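Local coordinates for protein putative short-chain dehydrogenase/reductase (Burkholderia xenovorans, PDB 5JY1) that binds NAD in the manner of short-chain dehydrogenases/reductases and probably acts as an NAD(P)-dependent oxidoreductase, perhaps on 3-oxoacyl substrates, at residues I94-A99 with R145-Y150; V189-P194 with G248-V253. One frame throughout, in Å; residues are numbered along the deposited sequence. Where two conformers were deposited one is given.

Interaction 1: I94-A99 with R145-Y150; sequences ILVNNA and RIVNFY. With NAD (nicotinamide-adenine-dinucleotide), chain E.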
loop_
_atom_site.group_PDB
_atom_site.type_symbol
_atom_site.label_atom_id
_atom_site.label_comp_id
_atom_site.label_asym_id
_atom_site.label_seq_id
_atom_site.Cartn_x
_atom_site.Cartn_y
_atom_site.Cartn_z
ATOM N N ILE A 94 15.027 15.458 -18.242
ATOM C CA ILE A 94 13.878 15.404 -17.340
ATOM C C ILE A 94 12.603 15.382 -18.171
ATOM O O ILE A 94 12.395 16.265 -19.011
ATOM C CB ILE A 94 13.853 16.623 -16.395
ATOM C CG1 ILE A 94 15.118 16.701 -15.535
ATOM C CG2 ILE A 94 12.559 16.644 -15.560
ATOM C CD1 ILE A 94 15.444 18.129 -15.096
ATOM N N LEU A 95 11.727 14.409 -17.918
ATOM C CA LEU A 95 10.433 14.326 -18.590
ATOM C C LEU A 95 9.315 14.349 -17.554
ATOM O O LEU A 95 9.346 13.569 -16.597
ATOM C CB LEU A 95 10.329 13.053 -19.433
ATOM C CG LEU A 95 8.956 12.738 -20.034
ATOM C CD1 LEU A 95 8.578 13.741 -21.121
ATOM C CD2 LEU A 95 8.941 11.311 -20.596
ATOM N N VAL A 96 8.339 15.240 -17.744
ATOM C CA VAL A 96 7.167 15.328 -16.873
ATOM C C VAL A 96 5.926 15.085 -17.723
ATOM O O VAL A 96 5.638 15.861 -18.644
ATOM C CB VAL A 96 7.082 16.689 -16.162
ATOM C CG1 VAL A 96 5.841 16.745 -15.262
ATOM C CG2 VAL A 96 8.342 16.945 -15.364
ATOM N N ASN A 97 5.192 14.013 -17.412
ATOM C CA ASN A 97 4.022 13.597 -18.191
ATOM C C ASN A 97 2.778 14.078 -17.457
ATOM O O ASN A 97 2.270 13.414 -16.552
ATOM C CB ASN A 97 4.026 12.086 -18.406
ATOM C CG ASN A 97 5.164 11.644 -19.309
ATOM O OD1 ASN A 97 5.310 12.147 -20.424
ATOM N ND2 ASN A 97 5.992 10.730 -18.826
ATOM N N ASN A 98 2.283 15.239 -17.861
ATOM C CA ASN A 98 1.284 15.959 -17.092
ATOM C C ASN A 98 -0.027 16.192 -17.836
ATOM O O ASN A 98 -1.060 16.364 -17.179
ATOM C CB ASN A 98 1.889 17.299 -16.625
ATOM C CG ASN A 98 0.861 18.293 -16.172
ATOM O OD1 ASN A 98 0.511 18.347 -14.990
ATOM N ND2 ASN A 98 0.391 19.120 -17.101
ATOM N N ALA A 99 -0.027 16.158 -19.170
ATOM C CA ALA A 99 -1.198 16.540 -19.953
ATOM C C ALA A 99 -2.430 15.714 -19.577
ATOM O O ALA A 99 -2.340 14.530 -19.246
ATOM C CB ALA A 99 -0.901 16.384 -21.447
ATOM N N ARG A 145 15.488 11.608 -15.402
ATOM C CA ARG A 145 14.447 11.743 -14.388
ATOM C C ARG A 145 13.110 11.784 -15.103
ATOM O O ARG A 145 12.878 12.671 -15.933
ATOM C CB ARG A 145 14.631 13.015 -13.546
ATOM C CG ARG A 145 15.948 13.080 -12.806
ATOM C CD ARG A 145 15.906 12.188 -11.565
ATOM N NE ARG A 145 17.085 12.329 -10.721
ATOM C CZ ARG A 145 18.227 11.664 -10.878
ATOM N NH1 ARG A 145 18.380 10.790 -11.870
ATOM N NH2 ARG A 145 19.228 11.883 -10.026
ATOM N N ILE A 146 12.235 10.825 -14.801
ATOM C CA ILE A 146 10.889 10.804 -15.357
ATOM C C ILE A 146 9.907 10.971 -14.207
ATOM O O ILE A 146 9.985 10.240 -13.213
ATOM C CB ILE A 146 10.621 9.507 -16.143
ATOM C CG1 ILE A 146 11.599 9.426 -17.327
ATOM C CG2 ILE A 146 9.164 9.449 -16.627
ATOM C CD1 ILE A 146 11.538 8.114 -18.119
ATOM N N VAL A 147 9.005 11.943 -14.337
ATOM C CA VAL A 147 7.997 12.245 -13.317
ATOM C C VAL A 147 6.636 12.042 -13.962
ATOM O O VAL A 147 6.245 12.816 -14.847
ATOM C CB VAL A 147 8.122 13.685 -12.788
ATOM C CG1 VAL A 147 7.165 13.917 -11.609
ATOM C CG2 VAL A 147 9.566 14.029 -12.399
ATOM N N ASN A 148 5.906 11.019 -13.522
ATOM C CA ASN A 148 4.556 10.780 -14.009
ATOM C C ASN A 148 3.547 11.279 -12.983
ATOM O O ASN A 148 3.864 11.458 -11.809
ATOM C CB ASN A 148 4.336 9.292 -14.294
ATOM C CG ASN A 148 5.191 8.801 -15.436
ATOM O OD1 ASN A 148 5.498 9.565 -16.352
ATOM N ND2 ASN A 148 5.588 7.530 -15.394
ATOM N N PHE A 149 2.327 11.545 -13.441
ATOM C CA PHE A 149 1.264 12.032 -12.572
ATOM C C PHE A 149 0.108 11.045 -12.571
ATOM O O PHE A 149 -0.410 10.687 -13.632
ATOM C CB PHE A 149 0.780 13.418 -13.004
ATOM C CG PHE A 149 1.667 14.535 -12.535
ATOM C CD1 PHE A 149 1.485 15.099 -11.288
ATOM C CD2 PHE A 149 2.698 14.999 -13.326
ATOM C CE1 PHE A 149 2.304 16.124 -10.838
ATOM C CE2 PHE A 149 3.518 16.029 -12.887
ATOM C CZ PHE A 149 3.321 16.593 -11.642
ATOM N N TYR A 150 -0.288 10.601 -11.383
ATOM C CA TYR A 150 -1.490 9.788 -11.279
ATOM C C TYR A 150 -2.437 10.545 -10.353
ATOM O O TYR A 150 -2.380 11.781 -10.308
ATOM C CB TYR A 150 -1.163 8.348 -10.836
ATOM C CG TYR A 150 -0.868 8.111 -9.366
ATOM C CD1 TYR A 150 0.289 8.606 -8.773
ATOM C CD2 TYR A 150 -1.728 7.340 -8.587
ATOM C CE1 TYR A 150 0.561 8.366 -7.425
ATOM C CE2 TYR A 150 -1.471 7.097 -7.261
ATOM C CZ TYR A 150 -0.332 7.610 -6.682
ATOM O OH TYR A 150 -0.093 7.362 -5.358
HETATM P PA NAD E . -5.387 21.103 -16.549
HETATM O O1A NAD E . -6.695 20.696 -17.157
HETATM O O2A NAD E . -5.466 22.389 -15.740
HETATM O O5B NAD E . -4.204 21.253 -17.720
HETATM C C5B NAD E . -4.161 20.255 -18.679
HETATM C C4B NAD E . -3.115 20.687 -19.786
HETATM O O4B NAD E . -2.980 19.713 -20.620
HETATM C C3B NAD E . -3.723 21.882 -20.599
HETATM O O3B NAD E . -2.773 22.893 -20.745
HETATM C C2B NAD E . -4.081 21.245 -21.920
HETATM O O2B NAD E . -4.151 22.276 -23.020
HETATM C C1B NAD E . -3.097 20.380 -22.080
HETATM N N9A NAD E . -3.453 19.347 -23.036
HETATM C C8A NAD E . -4.655 18.782 -23.172
HETATM N N7A NAD E . -4.580 17.897 -24.146
HETATM C C5A NAD E . -3.330 17.913 -24.618
HETATM C C6A NAD E . -2.733 17.182 -25.646
HETATM N N6A NAD E . -3.163 16.149 -26.579
HETATM N N1A NAD E . -1.460 17.377 -25.932
HETATM C C2A NAD E . -0.734 18.299 -25.217
HETATM N N3A NAD E . -1.306 19.020 -24.223
HETATM C C4A NAD E . -2.628 18.806 -23.930
HETATM O O3 NAD E . -4.867 19.857 -15.599
HETATM P PN NAD E . -4.329 19.900 -14.059
HETATM O O1N NAD E . -5.517 20.059 -13.123
HETATM O O2N NAD E . -3.312 21.025 -13.791
HETATM O O5D NAD E . -3.661 18.413 -13.765
HETATM C C5D NAD E . -2.385 18.110 -14.327
HETATM C C4D NAD E . -1.992 16.634 -13.987
HETATM O O4D NAD E . -2.190 16.389 -12.693
HETATM C C3D NAD E . -2.926 15.686 -14.747
HETATM O O3D NAD E . -2.275 14.574 -15.138
HETATM C C2D NAD E . -4.001 15.337 -13.690
HETATM O O2D NAD E . -4.651 14.069 -14.116
HETATM C C1D NAD E . -3.306 15.233 -12.576
HETATM N N1N NAD E . -4.103 15.485 -11.386
HETATM C C2N NAD E . -4.434 16.753 -11.024
HETATM C C3N NAD E . -5.203 16.995 -9.883
HETATM C C7N NAD E . -5.581 18.399 -9.474
HETATM O O7N NAD E . -6.090 18.613 -8.384
HETATM N N7N NAD E . -5.353 19.480 -10.350
HETATM C C4N NAD E . -5.629 15.936 -9.121
HETATM C C5N NAD E . -5.297 14.676 -9.474
HETATM C C6N NAD E . -4.521 14.442 -10.618
HETATM O O HOH W 1 1.761 10.522 -16.449
#
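Asn97 and Asn148 sit side by side on adjacent parallel strands and are joined through their side-chain amides. From Asn97 CB, which lies 3.6 Å from Asn148 OD1, the chain turns back alongside its own backbone N (chi1 -67°). CG keeps the same spacing from that oxygen, and ND2 closes on it, donating a hydrogen bond of 2.8 Å to Asn148 OD1. The bond is nearly straight (N-H...O 176°), and the acceptor lies almost in the Asn97 amide plane although the two amides are turned 30° apart. ND2 also brushes Ile146 CG2. Asn148 ND2 is hydrogen-bonded to Thr175 OG1, so both polar ends of the Asn148 amide have partners.

The backbone ladder runs from Leu95 N to Arg145 O, from Val147 N to Leu95 O (2.8 Å) and from Asn97 N to Val147 O. Beyond it the strands part, and a water accepts a hydrogen bond from Phe149 N and donates one to Asn97 O. The Phe149 ring turns back over the opposite face of the sheet from the asparagines: Val96 CG1 meets its edge at CE2 (3.4 Å), Asn97 O lies near the same edge, and Asn98 OD1 stands over one face, offset toward the rim. Further along the chain, Asn98 O accepts a hydrogen bond of 3.0 Å from O3D of the nicotinamide ribose of NAD, as expected at the C-terminal edge of a Rossmann fold.

Strand 16-20 pairs with 94-97 on one flank and strand 187-194 with 144-149 on the other; helix 113-141 packs over the asparagines, while helix 25-36 covers Val96 and Phe149.

Interaction 2: V189-P194 with G248-V253; sequences VNAIAP and GETLHV. With NAD (nicotinamide-adenine-dinucleotide), chain E.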
loop_
_atom_site.group_PDB
_atom_site.type_symbol
_atom_site.label_atom_id
_atom_site.label_comp_id
_atom_site.label_asym_id
_atom_site.label_seq_id
_atom_site.Cartn_x
_atom_site.Cartn_y
_atom_site.Cartn_z
ATOM N N VAL A 189 12.330 6.837 -12.156
ATOM C CA VAL A 189 10.955 6.990 -12.620
ATOM C C VAL A 189 10.061 6.938 -11.389
ATOM O O VAL A 189 10.055 5.934 -10.667
ATOM C CB VAL A 189 10.540 5.892 -13.622
ATOM C CG1 VAL A 189 9.225 6.243 -14.304
ATOM C CG2 VAL A 189 11.629 5.626 -14.678
ATOM N N ASN A 190 9.324 8.016 -11.143
ATOM C CA ASN A 190 8.473 8.144 -9.964
ATOM C C ASN A 190 7.152 8.783 -10.378
ATOM O O ASN A 190 7.047 9.396 -11.440
ATOM C CB ASN A 190 9.171 8.979 -8.880
ATOM C CG ASN A 190 10.422 8.302 -8.338
ATOM O OD1 ASN A 190 10.336 7.376 -7.524
ATOM N ND2 ASN A 190 11.593 8.766 -8.775
ATOM N N ALA A 191 6.135 8.652 -9.525
ATOM C CA ALA A 191 4.821 9.186 -9.847
ATOM C C ALA A 191 4.311 10.042 -8.694
ATOM O O ALA A 191 4.434 9.665 -7.527
ATOM C CB ALA A 191 3.812 8.061 -10.157
ATOM N N ILE A 192 3.740 11.196 -9.034
ATOM C CA ILE A 192 3.153 12.111 -8.058
ATOM C C ILE A 192 1.640 12.070 -8.198
ATOM O O ILE A 192 1.112 12.087 -9.316
ATOM C CB ILE A 192 3.669 13.551 -8.263
ATOM C CG1 ILE A 192 5.154 13.646 -7.895
ATOM C CG2 ILE A 192 2.816 14.554 -7.478
ATOM C CD1 ILE A 192 5.762 15.011 -8.211
ATOM N N ALA A 193 0.947 12.022 -7.059
ATOM C CA ALA A 193 -0.504 12.183 -6.987
ATOM C C ALA A 193 -0.788 13.557 -6.388
ATOM O O ALA A 193 -0.815 13.719 -5.156
ATOM C CB ALA A 193 -1.141 11.074 -6.143
ATOM N N PRO A 194 -0.977 14.573 -7.208
ATOM C CA PRO A 194 -1.127 15.937 -6.697
ATOM C C PRO A 194 -2.581 16.339 -6.533
ATOM O O PRO A 194 -3.470 15.743 -7.151
ATOM C CB PRO A 194 -0.458 16.769 -7.797
ATOM C CG PRO A 194 -0.932 16.030 -9.072
ATOM C CD PRO A 194 -0.964 14.542 -8.683
ATOM N N GLY A 248 10.777 4.404 -8.506
ATOM C CA GLY A 248 9.626 3.518 -8.429
ATOM C C GLY A 248 8.615 3.894 -7.373
ATOM O O GLY A 248 7.746 3.074 -7.051
ATOM N N GLU A 249 8.687 5.110 -6.839
ATOM C CA GLU A 249 7.836 5.505 -5.730
ATOM C C GLU A 249 6.625 6.293 -6.206
ATOM O O GLU A 249 6.610 6.862 -7.298
ATOM C CB GLU A 249 8.631 6.351 -4.730
ATOM C CG GLU A 249 9.545 5.527 -3.830
ATOM C CD GLU A 249 8.749 4.680 -2.851
ATOM O OE1 GLU A 249 8.509 5.140 -1.718
ATOM O OE2 GLU A 249 8.335 3.561 -3.220
ATOM N N THR A 250 5.597 6.298 -5.361
ATOM C CA THR A 250 4.433 7.157 -5.503
ATOM C C THR A 250 4.431 8.125 -4.327
ATOM O O THR A 250 4.684 7.715 -3.193
ATOM C CB THR A 250 3.135 6.337 -5.509
ATOM O OG1 THR A 250 3.141 5.422 -4.394
ATOM C CG2 THR A 250 2.997 5.560 -6.805
ATOM N N LEU A 251 4.187 9.404 -4.590
ATOM C CA LEU A 251 4.166 10.394 -3.519
ATOM C C LEU A 251 2.920 11.254 -3.663
ATOM O O LEU A 251 2.657 11.806 -4.740
ATOM C CB LEU A 251 5.430 11.275 -3.528
ATOM C CG LEU A 251 5.550 12.205 -2.316
ATOM C CD1 LEU A 251 5.853 11.418 -1.042
ATOM C CD2 LEU A 251 6.607 13.282 -2.571
ATOM N N HIS A 252 2.149 11.354 -2.583
ATOM C CA HIS A 252 0.998 12.242 -2.572
ATOM C C HIS A 252 1.443 13.652 -2.218
ATOM O O HIS A 252 2.109 13.859 -1.199
ATOM C CB HIS A 252 -0.043 11.749 -1.567
ATOM C CG HIS A 252 -0.579 10.387 -1.891
ATOM N ND1 HIS A 252 0.062 9.231 -1.506
ATOM C CD2 HIS A 252 -1.675 10.000 -2.585
ATOM C CE1 HIS A 252 -0.626 8.184 -1.938
ATOM N NE2 HIS A 252 -1.686 8.625 -2.594
ATOM N N VAL A 253 1.050 14.621 -3.052
ATOM C CA VAL A 253 1.357 16.036 -2.819
ATOM C C VAL A 253 0.030 16.783 -2.784
ATOM O O VAL A 253 -0.412 17.361 -3.788
ATOM C CB VAL A 253 2.312 16.594 -3.894
ATOM C CG1 VAL A 253 2.753 18.017 -3.523
ATOM C CG2 VAL A 253 3.538 15.705 -4.018
HETATM P PA NAD E . -5.387 21.103 -16.549
HETATM O O1A NAD E . -6.695 20.696 -17.157
HETATM O O2A NAD E . -5.466 22.389 -15.740
HETATM O O5B NAD E . -4.204 21.253 -17.720
HETATM C C5B NAD E . -4.161 20.255 -18.679
HETATM C C4B NAD E . -3.115 20.687 -19.786
HETATM O O4B NAD E . -2.980 19.713 -20.620
HETATM C C3B NAD E . -3.723 21.882 -20.599
HETATM O O3B NAD E . -2.773 22.893 -20.745
HETATM C C2B NAD E . -4.081 21.245 -21.920
HETATM O O2B NAD E . -4.151 22.276 -23.020
HETATM C C1B NAD E . -3.097 20.380 -22.080
HETATM N N9A NAD E . -3.453 19.347 -23.036
HETATM C C8A NAD E . -4.655 18.782 -23.172
HETATM N N7A NAD E . -4.580 17.897 -24.146
HETATM C C5A NAD E . -3.330 17.913 -24.618
HETATM C C6A NAD E . -2.733 17.182 -25.646
HETATM N N6A NAD E . -3.163 16.149 -26.579
HETATM N N1A NAD E . -1.460 17.377 -25.932
HETATM C C2A NAD E . -0.734 18.299 -25.217
HETATM N N3A NAD E . -1.306 19.020 -24.223
HETATM C C4A NAD E . -2.628 18.806 -23.930
HETATM O O3 NAD E . -4.867 19.857 -15.599
HETATM P PN NAD E . -4.329 19.900 -14.059
HETATM O O1N NAD E . -5.517 20.059 -13.123
HETATM O O2N NAD E . -3.312 21.025 -13.791
HETATM O O5D NAD E . -3.661 18.413 -13.765
HETATM C C5D NAD E . -2.385 18.110 -14.327
HETATM C C4D NAD E . -1.992 16.634 -13.987
HETATM O O4D NAD E . -2.190 16.389 -12.693
HETATM C C3D NAD E . -2.926 15.686 -14.747
HETATM O O3D NAD E . -2.275 14.574 -15.138
HETATM C C2D NAD E . -4.001 15.337 -13.690
HETATM O O2D NAD E . -4.651 14.069 -14.116
HETATM C C1D NAD E . -3.306 15.233 -12.576
HETATM N N1N NAD E . -4.103 15.485 -11.386
HETATM C C2N NAD E . -4.434 16.753 -11.024
HETATM C C3N NAD E . -5.203 16.995 -9.883
HETATM C C7N NAD E . -5.581 18.399 -9.474
HETATM O O7N NAD E . -6.090 18.613 -8.384
HETATM N N7N NAD E . -5.353 19.480 -10.350
HETATM C C4N NAD E . -5.629 15.936 -9.121
HETATM C C5N NAD E . -5.297 14.676 -9.474
HETATM C C6N NAD E . -4.521 14.442 -10.618
#
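Five main-chain hydrogen bonds join Val189-Pro194 to Gly248-Val253. Gly248 N reaches Val189 O at 2.7 Å, Ala191 N donates to Glu249 O, and Leu251 N returns to Ala191 O. Ala193 N then binds Leu251 O, and Val253 N meets Ala193 O at 3.0 Å from well above the carbonyl plane. The strand axes lie 24° apart.

A side-chain amide extends the ladder where the second strand has not yet begun. Asn190 CG lies beside its backbone N (chi1 -65°), which carries OD1 across to accept a 2.9 Å hydrogen bond from Glu249 N. The donor is tilted out of the amide plane, and OD1 also rests against Glu249 CB. Asn190 ND2 gives a hydrogen bond to Val246 O, so both ends of the amide bind the segment leading into strand 250-253.

These are the last two strands of the parallel Rossmann sheet of the short-chain dehydrogenase/reductase family, with 250-253 outermost within the chain. Beyond it lies a second subunit: Glu249 OE1 accepts a hydrogen bond from His252 N of that neighbour, and the reciprocal bond is made in return.

Side-chain packing differs on the two faces. Ile192 CG2, anti to the backbone N, meets Val253 CG2 at 3.7 Å; Val253 also packs on Ile231 and Ala234 of helix 227-239. On the other face Ala193 CB approaches His252 CD2 obliquely at 3.8 Å, while His252 NE2 is hydrogen-bonded to Glu155.

At the cofactor end, Pro194 CG lies 3.9 Å from O4D of the nicotinamide ribose of NAD, and CD is close to the nicotinamide ring.

Along the chain from the N terminus, strand 94-97 comes first, and interaction 1 closes when helix 113-141 has crossed over and strand 144-149 returns beside it. Helix 162-182 then leads to strand 187-194, from which the chain passes through helices 199-207, 211-217 and 227-239 before strand 250-253 closes interaction 2. The two loops follow in series, neither nested nor crossed. They become one sheet through the pairing of strands 144-149 and 187-194, where Asn148 uses its backbone N and O toward Asn190 and Ile192. At the cofactor end, Phe149 packs on Pro194; both contacts border the nicotinamide half of the NAD site, and interaction 1 reaches the adenosine half as well.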